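Local coordinates for protein transcriptional regulator, GntR family (Ralstonia eutropha, PDB 3IHU) that probably binds DNA and regulates transcription as a member of the GntR family, at residues 29-34 with 136-141; 93-98 with 204-209; 103-108 with 191-196; 120-125 with 142-147. All blocks are in the same frame, centred on the assembly; numbering follows the deposited sequence. Where two conformers were deposited one is given.

Three of the four contacts (interactions 2, 3 and 4) lie among helices of the FCD region, while interaction 1 joins that region to helix 17-31 of the GntR-type DNA-binding part. Interactions 1 and 4 sit on successive turns of helix 134-152; their centres are 13 Å apart and they touch, Ala-140 CB packing 3.7 Å from Ala-124 CB. Interactions 2 and 3 share helix 84-105, with centres 14 Å apart, and meet where Ala-204 CB lies 3.8 Å from Ala-192 CB. Interaction 4 reaches interaction 2 through Tyr-145, whose OH is 3.7 Å from His-208 CD2. Interactions 1 and 3 are the most widely separated, with centres 25 Å apart.

Interaction 1: 29-34 with 136-141; sequences LELGTF and TFSNAR
Glu-30, near the C-terminal end of helix 17-31, projects its carboxylate onto helix 134-152, where Arg-141 grips it and Ser-138 lies alongside. The guanidinium engages it side-on with two nitrogens: Arg-141 NE lies 2.7 Å from Glu-30 OE2, and Arg-141 NH2 lies 2.9 Å from Glu-30 OE1. Both N-H···O angles are near 160°, both oxygens are met on their syn sides, and the two planar groups are only 27° apart, so this is a bidentate salt bridge. With CG anti to the backbone N (chi1 -176°) and the chain extended beyond it, Glu-30 reaches across to the guanidinium. Its CG passes 3.3 Å from Ser-138 OG. That hydroxyl is hydrogen-bonded to Gly-134 O, one turn back, and lies 3.1 Å from the oxygen of water 1, which also donates to Glu-30 OE2. Leu-31 CD2 rests 3.6 Å from Ser-138 CB. In one of its two conformers Arg-142 also reaches Glu-30 OE1 through NH2, a second salt bridge that may not be constant. Arg-141 NH1 turns to His-165 ND1. Paired with Arg-141 and reached by a water, the buried carboxylate is probably ionised, so charge pairing probably dominates this contact, with Leu-31 packing beside it.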
loop_
_atom_site.group_PDB
_atom_site.type_symbol
_atom_site.label_atom_id
_atom_site.label_comp_id
_atom_site.label_asym_id
_atom_site.label_seq_id
_atom_site.Cartn_x
_atom_site.Cartn_y
_atom_site.Cartn_z
ATOM N N LEU A 29 8.858 -1.437 4.688
ATOM C CA LEU A 29 9.202 -0.258 3.881
ATOM C C LEU A 29 8.281 0.898 4.263
ATOM O O LEU A 29 8.728 2.003 4.476
ATOM C CB LEU A 29 9.108 -0.547 2.368
ATOM C CG LEU A 29 10.408 -1.023 1.722
ATOM C CD1 LEU A 29 10.099 -1.775 0.378
ATOM C CD2 LEU A 29 11.379 0.149 1.554
ATOM N N GLU A 30 7.007 0.597 4.418
ATOM C CA GLU A 30 6.025 1.582 4.852
ATOM C C GLU A 30 6.248 2.011 6.282
ATOM O O GLU A 30 6.084 3.174 6.620
ATOM C CB GLU A 30 4.603 1.005 4.728
ATOM C CG GLU A 30 3.526 2.043 5.078
ATOM C CD GLU A 30 2.115 1.619 4.712
ATOM O OE1 GLU A 30 1.905 0.446 4.333
ATOM O OE2 GLU A 30 1.217 2.479 4.847
ATOM N N LEU A 31 6.603 1.061 7.132
ATOM C CA LEU A 31 6.824 1.370 8.529
ATOM C C LEU A 31 8.176 1.997 8.804
ATOM O O LEU A 31 8.371 2.572 9.885
ATOM C CB LEU A 31 6.659 0.119 9.381
ATOM C CG LEU A 31 5.241 -0.463 9.489
ATOM C CD1 LEU A 31 5.200 -1.705 10.404
ATOM C CD2 LEU A 31 4.276 0.619 10.036
ATOM N N GLY A 32 9.121 1.873 7.870
ATOM C CA GLY A 32 10.439 2.464 8.062
ATOM C C GLY A 32 11.491 1.517 8.598
ATOM O O GLY A 32 12.589 1.951 8.875
ATOM N N THR A 33 11.186 0.235 8.740
ATOM C CA THR A 33 12.189 -0.729 9.223
ATOM C C THR A 33 13.078 -1.313 8.095
ATOM O O THR A 33 14.058 -1.939 8.373
ATOM C CB THR A 33 11.523 -1.899 9.919
ATOM O OG1 THR A 33 10.530 -2.432 9.047
ATOM C CG2 THR A 33 10.875 -1.444 11.284
ATOM N N PHE A 34 12.652 -1.173 6.844
ATOM C CA PHE A 34 13.483 -1.449 5.688
ATOM C C PHE A 34 13.424 -0.159 4.860
ATOM O O PHE A 34 12.410 0.544 4.905
ATOM C CB PHE A 34 12.889 -2.610 4.850
ATOM C CG PHE A 34 13.071 -3.964 5.461
ATOM C CD1 PHE A 34 12.133 -4.462 6.339
ATOM C CD2 PHE A 34 14.179 -4.746 5.168
ATOM C CE1 PHE A 34 12.313 -5.683 6.936
ATOM C CE2 PHE A 34 14.363 -5.981 5.749
ATOM C CZ PHE A 34 13.424 -6.451 6.643
ATOM N N THR A 136 0.559 2.694 13.718
ATOM C CA THR A 136 -0.869 2.388 13.784
ATOM C C THR A 136 -1.598 3.016 12.606
ATOM O O THR A 136 -2.586 2.487 12.132
ATOM C CB THR A 136 -1.529 2.908 15.076
ATOM O OG1 THR A 136 -1.335 4.322 15.159
ATOM C CG2 THR A 136 -0.949 2.219 16.325
ATOM N N PHE A 137 -1.106 4.134 12.094
ATOM C CA PHE A 137 -1.750 4.738 10.930
ATOM C C PHE A 137 -1.548 3.798 9.751
ATOM O O PHE A 137 -2.486 3.516 9.022
ATOM C CB PHE A 137 -1.196 6.132 10.622
ATOM C CG PHE A 137 -1.963 6.860 9.554
ATOM C CD1 PHE A 137 -3.105 7.547 9.862
ATOM C CD2 PHE A 137 -1.542 6.832 8.222
ATOM C CE1 PHE A 137 -3.822 8.205 8.860
ATOM C CE2 PHE A 137 -2.246 7.473 7.243
ATOM C CZ PHE A 137 -3.393 8.173 7.561
ATOM N N SER A 138 -0.319 3.307 9.574
ATOM C CA SER A 138 -0.035 2.389 8.465
ATOM C C SER A 138 -0.869 1.140 8.553
ATOM O O SER A 138 -1.325 0.642 7.520
ATOM C CB SER A 138 1.416 1.969 8.404
ATOM O OG SER A 138 2.194 3.022 7.943
ATOM N N ASN A 139 -1.092 0.660 9.762
ATOM C CA ASN A 139 -1.843 -0.596 9.944
ATOM C C ASN A 139 -3.325 -0.334 9.667
ATOM O O ASN A 139 -4.003 -1.172 9.094
ATOM C CB ASN A 139 -1.693 -1.206 11.368
ATOM C CG ASN A 139 -0.221 -1.543 11.768
ATOM O OD1 ASN A 139 0.648 -1.762 10.942
ATOM N ND2 ASN A 139 0.027 -1.581 13.076
ATOM N N ALA A 140 -3.844 0.807 10.116
ATOM C CA ALA A 140 -5.241 1.105 9.845
ATOM C C ALA A 140 -5.382 1.388 8.334
ATOM O O ALA A 140 -6.371 1.048 7.752
ATOM C CB ALA A 140 -5.760 2.308 10.684
ATOM N N ARG A 141 -4.376 1.992 7.709
ATOM C CA ARG A 141 -4.400 2.174 6.257
ATOM C C ARG A 141 -4.540 0.825 5.551
ATOM O O ARG A 141 -5.426 0.629 4.698
ATOM C CB ARG A 141 -3.186 2.933 5.745
ATOM C CG ARG A 141 -3.287 3.242 4.192
ATOM C CD ARG A 141 -1.923 3.397 3.545
ATOM N NE ARG A 141 -1.147 2.156 3.557
ATOM C CZ ARG A 141 -1.402 1.079 2.810
ATOM N NH1 ARG A 141 -2.461 1.003 1.998
ATOM N NH2 ARG A 141 -0.623 0.018 2.916
HETATM O O HOH W 1 0.683 4.745 5.869
#

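Interaction 2: 93-98 with 204-209; sequences VAERMT and AGAAHV
Helices 84-105 and 198-219 run nearly antiparallel here, the axes of 93-98 and 204-209 passing 7.4 Å apart at 157°, with Glu-95 CA only 4.7 Å from Ala-206 CA. Small residues permit this closeness. Gly-205 presents bare backbone to Thr-98, whose CG2 comes within 3.5 Å of Gly-205 O. Ala-206 CB meets the methylene CG of Glu-95 at 3.7 Å. Val-209 fits against the opposing helix with both branches: its CG1 lies 3.6 Å from Glu-95 N, while its CG2 faces Ala-94 O. Having CG anti to the backbone N (chi1 -175°), Glu-95 lays its aliphatic part along Ala-206 and Val-209 and carries its carboxylate past them to salt bridges with Lys-210 and Arg-213. No hydrogen bond crosses between the segments. The Thr-98 hydroxyl instead turns back to its own helix, OG1 donating to Ala-94 O at 2.8 Å; Thr-98 N reaches the same oxygen from the opposite face of the carbonyl plane. Ile-164 of helix 155-165 also packs against Thr-98. The contact belongs to the all-helical bundle of the FCD domain, in which helices 84-105 and 198-219 pack antiparallel through Gly-205 and Ala-206.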
loop_
_atom_site.group_PDB
_atom_site.type_symbol
_atom_site.label_atom_id
_atom_site.label_comp_id
_atom_site.label_asym_id
_atom_site.label_seq_id
_atom_site.Cartn_x
_atom_site.Cartn_y
_atom_site.Cartn_z
ATOM N N VAL A 93 -0.358 4.247 -12.753
ATOM C CA VAL A 93 -1.065 3.007 -12.531
ATOM C C VAL A 93 -1.854 2.986 -11.170
ATOM O O VAL A 93 -3.000 2.595 -11.149
ATOM C CB VAL A 93 -0.085 1.831 -12.516
ATOM C CG1 VAL A 93 -0.781 0.560 -12.081
ATOM C CG2 VAL A 93 0.586 1.671 -13.942
ATOM N N ALA A 94 -1.225 3.415 -10.073
ATOM C CA ALA A 94 -1.891 3.490 -8.787
ATOM C C ALA A 94 -3.109 4.366 -8.821
ATOM O O ALA A 94 -4.093 4.046 -8.208
ATOM C CB ALA A 94 -0.918 3.928 -7.646
ATOM N N GLU A 95 -3.057 5.463 -9.527
ATOM C CA GLU A 95 -4.236 6.315 -9.678
ATOM C C GLU A 95 -5.429 5.578 -10.250
ATOM O O GLU A 95 -6.519 5.602 -9.682
ATOM C CB GLU A 95 -3.939 7.528 -10.528
ATOM C CG GLU A 95 -5.061 8.470 -10.622
ATOM C CD GLU A 95 -4.686 9.711 -11.409
ATOM O OE1 GLU A 95 -3.500 10.044 -11.417
ATOM O OE2 GLU A 95 -5.590 10.354 -11.972
ATOM N N ARG A 96 -5.218 4.869 -11.318
ATOM C CA ARG A 96 -6.300 4.182 -11.995
ATOM C C ARG A 96 -6.750 2.964 -11.222
ATOM O O ARG A 96 -7.969 2.700 -11.184
ATOM C CB ARG A 96 -5.898 3.834 -13.399
ATOM C CG ARG A 96 -5.875 5.176 -14.252
ATOM C CD ARG A 96 -4.923 5.164 -15.374
ATOM N NE ARG A 96 -4.950 6.472 -16.052
ATOM C CZ ARG A 96 -4.258 7.561 -15.713
ATOM N NH1 ARG A 96 -3.419 7.566 -14.672
ATOM N NH2 ARG A 96 -4.394 8.666 -16.463
HETATM N N MSE A 97 -5.808 2.272 -10.578
HETATM C CA MSE A 97 -6.150 1.055 -9.813
HETATM C C MSE A 97 -6.817 1.396 -8.438
HETATM O O MSE A 97 -7.679 0.666 -8.013
HETATM C CB MSE A 97 -4.983 0.040 -9.671
HETATM C CG MSE A 97 -4.493 -0.497 -11.100
HETATM SE SE MSE A 97 -5.928 -1.503 -11.920
HETATM C CE MSE A 97 -6.710 -0.292 -13.293
ATOM N N THR A 98 -6.468 2.521 -7.842
ATOM C CA THR A 98 -7.096 2.948 -6.573
ATOM C C THR A 98 -8.460 3.455 -6.852
ATOM O O THR A 98 -9.388 3.255 -6.093
ATOM C CB THR A 98 -6.292 4.022 -5.832
ATOM O OG1 THR A 98 -4.950 3.560 -5.622
ATOM C CG2 THR A 98 -6.953 4.365 -4.451
ATOM N N ALA A 204 -13.057 9.653 -6.315
ATOM C CA ALA A 204 -12.428 9.853 -5.022
ATOM C C ALA A 204 -11.147 8.992 -4.829
ATOM O O ALA A 204 -10.161 9.452 -4.235
ATOM C CB ALA A 204 -13.417 9.595 -3.889
ATOM N N GLY A 205 -11.162 7.767 -5.307
ATOM C CA GLY A 205 -9.958 6.937 -5.219
ATOM C C GLY A 205 -8.829 7.520 -6.063
ATOM O O GLY A 205 -7.704 7.611 -5.622
ATOM N N ALA A 206 -9.137 7.969 -7.264
ATOM C CA ALA A 206 -8.117 8.563 -8.136
ATOM C C ALA A 206 -7.627 9.903 -7.569
ATOM O O ALA A 206 -6.426 10.206 -7.582
ATOM C CB ALA A 206 -8.632 8.714 -9.534
ATOM N N ALA A 207 -8.544 10.667 -6.989
ATOM C CA ALA A 207 -8.199 11.933 -6.345
ATOM C C ALA A 207 -7.066 11.765 -5.359
ATOM O O ALA A 207 -6.180 12.616 -5.279
ATOM C CB ALA A 207 -9.472 12.590 -5.608
ATOM N N HIS A 208 -7.092 10.706 -4.571
ATOM C CA HIS A 208 -6.078 10.533 -3.543
ATOM C C HIS A 208 -4.691 10.506 -4.235
ATOM O O HIS A 208 -3.754 11.209 -3.844
ATOM C CB HIS A 208 -6.296 9.213 -2.796
ATOM C CG HIS A 208 -5.141 8.819 -1.922
ATOM N ND1 HIS A 208 -4.524 9.699 -1.068
ATOM C CD2 HIS A 208 -4.447 7.662 -1.835
ATOM C CE1 HIS A 208 -3.538 9.081 -0.437
ATOM N NE2 HIS A 208 -3.462 7.848 -0.899
ATOM N N VAL A 209 -4.556 9.674 -5.255
ATOM C CA VAL A 209 -3.246 9.524 -5.936
ATOM C C VAL A 209 -2.817 10.803 -6.628
ATOM O O VAL A 209 -1.643 11.146 -6.604
ATOM C CB VAL A 209 -3.227 8.318 -6.856
ATOM C CG1 VAL A 209 -1.829 8.161 -7.555
ATOM C CG2 VAL A 209 -3.599 7.071 -6.044
#

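Interaction 3: 103-108 with 191-196; sequences RAATRG and TAVLAG
This is a van der Waals contact between the C-terminal part of helix 84-105, continuing into a 3-10 turn at 106-107, and the end of helix 179-195. Ala-105 and Thr-106 meet Val-193 and Gly-196 at one end of the FCD helical bundle, the centre of the contact lying about 19 Å from the centre of the chain. No direct hydrogen bond links the segments. The apolar part is a methyl-to-methyl meeting of Ala-105 CB and Val-193 CG1 at 3.7 Å, and Leu-148 and Met-151 of helix 134-152 touch both residues.

Thr-106 presses its methyl against backbone. Its CG2 lies 3.6 Å from Val-193 O, and its CB is equally close to Gly-196 O. With chi1 at 60°, OG1 stands between the backbone N and the carbonyl carbon, in the crowded position; from there it donates to Arg-103 O at 2.7 Å, nearly in line with that C=O bond. This leaves the methyl facing the other helix while the hydroxyl bonds back within its own segment.

Gly-196, the first residue beyond helix 179-195, has a positive phi of 86°, and its N donates to Val-193 O at 2.9 Å. The turn brings Gly-196 O round to Thr-106. Water 2 then bridges the two segments, donating to Thr-106 O at 3.2 Å and to Gly-196 O at 3.1 Å, while Thr-106 O also accepts from Ser-109 OG. Pro-198 and Ala-201 of the following helix touch Thr-106 as well. A glycine of positive phi just past the last helical residue is a common helix C-terminal stop, here followed directly by the turn into helix 198-219.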
loop_
_atom_site.group_PDB
_atom_site.type_symbol
_atom_site.label_atom_id
_atom_site.label_comp_id
_atom_site.label_asym_id
_atom_site.label_seq_id
_atom_site.Cartn_x
_atom_site.Cartn_y
_atom_site.Cartn_z
ATOM N N ARG A 103 -14.206 2.304 -6.734
ATOM C CA ARG A 103 -15.339 2.023 -7.592
ATOM C C ARG A 103 -15.956 0.683 -7.344
ATOM O O ARG A 103 -17.177 0.571 -7.141
ATOM C CB ARG A 103 -14.954 2.130 -9.058
ATOM C CG ARG A 103 -16.124 1.902 -10.041
ATOM C CD ARG A 103 -15.644 1.820 -11.507
ATOM N NE ARG A 103 -16.843 1.823 -12.318
ATOM C CZ ARG A 103 -17.506 2.903 -12.716
ATOM N NH1 ARG A 103 -17.044 4.121 -12.526
ATOM N NH2 ARG A 103 -18.641 2.747 -13.350
ATOM N N ALA A 104 -15.140 -0.353 -7.297
ATOM C CA ALA A 104 -15.683 -1.700 -7.129
ATOM C C ALA A 104 -16.291 -1.892 -5.718
ATOM O O ALA A 104 -17.228 -2.682 -5.558
ATOM C CB ALA A 104 -14.636 -2.753 -7.394
ATOM N N ALA A 105 -15.690 -1.263 -4.698
ATOM C CA ALA A 105 -16.118 -1.429 -3.326
ATOM C C ALA A 105 -17.562 -0.980 -3.130
ATOM O O ALA A 105 -18.172 -1.406 -2.155
ATOM C CB ALA A 105 -15.176 -0.668 -2.290
ATOM N N THR A 106 -18.096 -0.148 -4.029
ATOM C CA THR A 106 -19.490 0.260 -3.955
ATOM C C THR A 106 -20.445 -0.907 -4.034
ATOM O O THR A 106 -21.594 -0.801 -3.583
ATOM C CB THR A 106 -19.938 1.263 -5.022
ATOM O OG1 THR A 106 -19.760 0.690 -6.339
ATOM C CG2 THR A 106 -19.210 2.546 -4.851
ATOM N N ARG A 107 -19.994 -2.028 -4.585
ATOM C CA ARG A 107 -20.814 -3.232 -4.558
ATOM C C ARG A 107 -21.146 -3.715 -3.146
ATOM O O ARG A 107 -22.133 -4.401 -2.960
ATOM C CB ARG A 107 -20.167 -4.349 -5.342
ATOM C CG ARG A 107 -20.116 -4.028 -6.817
ATOM C CD ARG A 107 -19.238 -5.008 -7.650
ATOM N NE ARG A 107 -19.915 -6.290 -7.811
ATOM C CZ ARG A 107 -19.806 -7.339 -6.987
ATOM N NH1 ARG A 107 -19.026 -7.298 -5.905
ATOM N NH2 ARG A 107 -20.490 -8.452 -7.249
ATOM N N GLY A 108 -20.330 -3.377 -2.163
ATOM C CA GLY A 108 -20.607 -3.758 -0.791
ATOM C C GLY A 108 -21.241 -2.658 0.037
ATOM O O GLY A 108 -21.273 -2.774 1.255
ATOM N N THR A 191 -16.472 7.951 2.312
ATOM C CA THR A 191 -17.745 8.623 2.120
ATOM C C THR A 191 -18.333 8.371 0.702
ATOM O O THR A 191 -19.523 8.061 0.572
ATOM C CB THR A 191 -17.619 10.093 2.471
ATOM O OG1 THR A 191 -17.277 10.201 3.882
ATOM C CG2 THR A 191 -18.955 10.849 2.203
ATOM N N ALA A 192 -17.487 8.371 -0.336
ATOM C CA ALA A 192 -17.964 8.153 -1.705
ATOM C C ALA A 192 -18.359 6.670 -1.914
ATOM O O ALA A 192 -19.410 6.327 -2.508
ATOM C CB ALA A 192 -16.898 8.610 -2.730
ATOM N N VAL A 193 -17.554 5.776 -1.360
ATOM C CA VAL A 193 -17.834 4.364 -1.487
ATOM C C VAL A 193 -19.156 4.023 -0.838
ATOM O O VAL A 193 -20.010 3.365 -1.460
ATOM C CB VAL A 193 -16.698 3.516 -0.923
ATOM C CG1 VAL A 193 -17.144 2.080 -0.806
ATOM C CG2 VAL A 193 -15.441 3.662 -1.875
ATOM N N LEU A 194 -19.316 4.485 0.409
ATOM C CA LEU A 194 -20.510 4.168 1.180
ATOM C C LEU A 194 -21.776 4.720 0.576
ATOM O O LEU A 194 -22.799 4.188 0.832
ATOM C CB LEU A 194 -20.358 4.637 2.628
ATOM C CG LEU A 194 -19.277 3.841 3.321
ATOM C CD1 LEU A 194 -19.108 4.300 4.766
ATOM C CD2 LEU A 194 -19.643 2.370 3.204
ATOM N N ALA A 195 -21.682 5.780 -0.213
ATOM C CA ALA A 195 -22.819 6.353 -0.927
ATOM C C ALA A 195 -23.215 5.535 -2.190
ATOM O O ALA A 195 -24.256 5.769 -2.776
ATOM C CB ALA A 195 -22.482 7.810 -1.357
ATOM N N GLY A 196 -22.347 4.613 -2.612
ATOM C CA GLY A 196 -22.734 3.542 -3.505
ATOM C C GLY A 196 -22.674 3.893 -4.962
ATOM O O GLY A 196 -22.955 3.024 -5.785
HETATM O O HOH W 2 -24.308 0.376 -4.803
#

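Interaction 4: 120-125 with 142-147; sequences ASVQAL and RHFYRT
His-143 O, the carbonyl of a residue whose ring leans on Ser-121, is gripped twice within its own helix: Thr-147 OG1 donates to it at 2.6 Å and Thr-147 N at 2.9 Å, from opposite faces of the carbonyl plane. The residues belong to an antiparallel helical hairpin of the FCD region, formed by the consecutive helices 112-130 and 134-152. The axes of 120-125 and 142-147 pass 9.0 Å apart, with their directions 160° apart.

Phe-144 is the principal side chain of the interface. Its CG is anti to the backbone N (chi1 179°), which carries the ring across to three residues of the partner helix. Ser-121 OG lies in the ring plane, 3.3 Å from Phe-144 CD1, an edge-on approach consistent with a weak attraction between the oxygen and the aromatic C-H. The chi1 of 71° that brings the hydroxyl there also suits its hydrogen bond to Leu-118 O, one turn earlier. Leu-125 comes over one face of the ring, CD1 being 4.1 Å from Phe-144 CG, the Leu-125 and Phe-144 side chains crossing at about a right angle. Val-122, by contrast, lies alongside and points the same way, CG2 reaching Phe-144 CE1 at 3.9 Å. At the more exposed margin Ser-121 CB meets His-143 CD2 at 3.6 Å, and over one face of the imidazole, offset toward its rim, sits Thr-147 OG1, 3.8 Å above the His-143 ring plane.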
loop_
_atom_site.group_PDB
_atom_site.type_symbol
_atom_site.label_atom_id
_atom_site.label_comp_id
_atom_site.label_asym_id
_atom_site.label_seq_id
_atom_site.Cartn_x
_atom_site.Cartn_y
_atom_site.Cartn_z
ATOM N N ALA A 120 -15.182 1.625 10.829
ATOM C CA ALA A 120 -14.233 1.428 11.909
ATOM C C ALA A 120 -12.801 1.734 11.456
ATOM O O ALA A 120 -12.037 2.392 12.194
ATOM C CB ALA A 120 -14.332 -0.003 12.469
ATOM N N SER A 121 -12.436 1.278 10.239
ATOM C CA SER A 121 -11.110 1.480 9.761
ATOM C C SER A 121 -10.889 2.969 9.658
ATOM O O SER A 121 -9.790 3.445 9.985
ATOM C CB SER A 121 -10.853 0.786 8.399
ATOM O OG SER A 121 -11.551 1.436 7.345
ATOM N N VAL A 122 -11.909 3.717 9.233
ATOM C CA VAL A 122 -11.750 5.185 9.119
ATOM C C VAL A 122 -11.516 5.827 10.501
ATOM O O VAL A 122 -10.605 6.666 10.654
ATOM C CB VAL A 122 -12.910 5.883 8.334
ATOM C CG1 VAL A 122 -12.773 7.443 8.302
ATOM C CG2 VAL A 122 -12.893 5.392 6.922
ATOM N N GLN A 123 -12.295 5.439 11.517
ATOM C CA GLN A 123 -12.122 5.942 12.890
ATOM C C GLN A 123 -10.680 5.744 13.356
ATOM O O GLN A 123 -10.043 6.639 13.935
ATOM C CB GLN A 123 -13.108 5.234 13.850
ATOM C CG GLN A 123 -14.614 5.514 13.506
ATOM C CD GLN A 123 -15.587 4.493 14.097
ATOM O OE1 GLN A 123 -16.501 4.013 13.417
ATOM N NE2 GLN A 123 -15.410 4.180 15.371
ATOM N N ALA A 124 -10.159 4.544 13.092
ATOM C CA ALA A 124 -8.765 4.214 13.474
ATOM C C ALA A 124 -7.705 5.074 12.736
ATOM O O ALA A 124 -6.639 5.386 13.292
ATOM C CB ALA A 124 -8.467 2.710 13.228
ATOM N N LEU A 125 -7.943 5.388 11.460
ATOM C CA LEU A 125 -7.069 6.322 10.766
ATOM C C LEU A 125 -7.072 7.704 11.450
ATOM O O LEU A 125 -5.989 8.296 11.670
ATOM C CB LEU A 125 -7.454 6.479 9.274
ATOM C CG LEU A 125 -7.099 5.258 8.443
ATOM C CD1 LEU A 125 -7.946 5.235 7.168
ATOM C CD2 LEU A 125 -5.567 5.168 8.184
ATOM N N ARG A 142 -3.677 -0.117 5.907
ATOM C CA ARG A 142 -3.748 -1.434 5.297
ATOM C C ARG A 142 -5.162 -2.032 5.486
ATOM O O ARG A 142 -5.741 -2.539 4.513
ATOM C CB ARG A 142 -2.623 -2.350 5.812
ATOM C CG ARG A 142 -2.163 -3.407 4.808
ATOM C CD ARG A 142 -0.798 -4.078 5.156
ATOM N NE ARG A 142 0.364 -3.190 4.994
ATOM C CZ ARG A 142 0.993 -2.933 3.840
ATOM N NH1 ARG A 142 0.586 -3.472 2.699
ATOM N NH2 ARG A 142 2.038 -2.113 3.835
ATOM N N HIS A 143 -5.727 -1.959 6.698
ATOM C CA HIS A 143 -7.057 -2.461 6.952
ATOM C C HIS A 143 -8.168 -1.808 6.105
ATOM O O HIS A 143 -9.097 -2.474 5.626
ATOM C CB HIS A 143 -7.380 -2.304 8.469
ATOM C CG HIS A 143 -8.664 -2.929 8.866
ATOM N ND1 HIS A 143 -8.983 -4.234 8.542
ATOM C CD2 HIS A 143 -9.721 -2.445 9.570
ATOM C CE1 HIS A 143 -10.183 -4.520 9.019
ATOM N NE2 HIS A 143 -10.649 -3.457 9.648
ATOM N N PHE A 144 -8.071 -0.499 5.941
ATOM C CA PHE A 144 -8.977 0.258 5.100
ATOM C C PHE A 144 -8.961 -0.283 3.662
ATOM O O PHE A 144 -10.006 -0.613 3.102
ATOM C CB PHE A 144 -8.498 1.707 5.107
ATOM C CG PHE A 144 -9.298 2.625 4.278
ATOM C CD1 PHE A 144 -10.620 2.821 4.537
ATOM C CD2 PHE A 144 -8.714 3.331 3.246
ATOM C CE1 PHE A 144 -11.353 3.719 3.791
ATOM C CE2 PHE A 144 -9.447 4.236 2.495
ATOM C CZ PHE A 144 -10.775 4.419 2.787
ATOM N N TYR A 145 -7.753 -0.426 3.107
ATOM C CA TYR A 145 -7.593 -0.929 1.732
ATOM C C TYR A 145 -8.104 -2.336 1.615
ATOM O O TYR A 145 -8.814 -2.662 0.660
ATOM C CB TYR A 145 -6.127 -0.856 1.287
ATOM C CG TYR A 145 -5.742 0.490 0.738
ATOM C CD1 TYR A 145 -5.733 1.618 1.519
ATOM C CD2 TYR A 145 -5.336 0.625 -0.599
ATOM C CE1 TYR A 145 -5.386 2.844 1.009
ATOM C CE2 TYR A 145 -4.994 1.860 -1.114
ATOM C CZ TYR A 145 -5.013 2.950 -0.316
ATOM O OH TYR A 145 -4.654 4.120 -0.869
ATOM N N ARG A 146 -7.751 -3.196 2.569
ATOM C CA ARG A 146 -8.245 -4.564 2.518
ATOM C C ARG A 146 -9.784 -4.656 2.576
ATOM O O ARG A 146 -10.418 -5.449 1.858
ATOM C CB ARG A 146 -7.583 -5.412 3.626
ATOM C CG ARG A 146 -8.228 -6.782 3.890
ATOM C CD ARG A 146 -8.358 -7.683 2.642
ATOM N NE ARG A 146 -7.079 -7.851 1.931
ATOM C CZ ARG A 146 -6.212 -8.851 2.111
ATOM N NH1 ARG A 146 -6.448 -9.809 2.994
ATOM N NH2 ARG A 146 -5.091 -8.885 1.397
ATOM N N THR A 147 -10.411 -3.819 3.391
ATOM C CA THR A 147 -11.880 -3.807 3.460
ATOM C C THR A 147 -12.445 -3.365 2.121
ATOM O O THR A 147 -13.395 -3.977 1.602
ATOM C CB THR A 147 -12.363 -2.905 4.615
ATOM O OG1 THR A 147 -11.606 -3.216 5.793
ATOM C CG2 THR A 147 -13.785 -3.104 4.903
#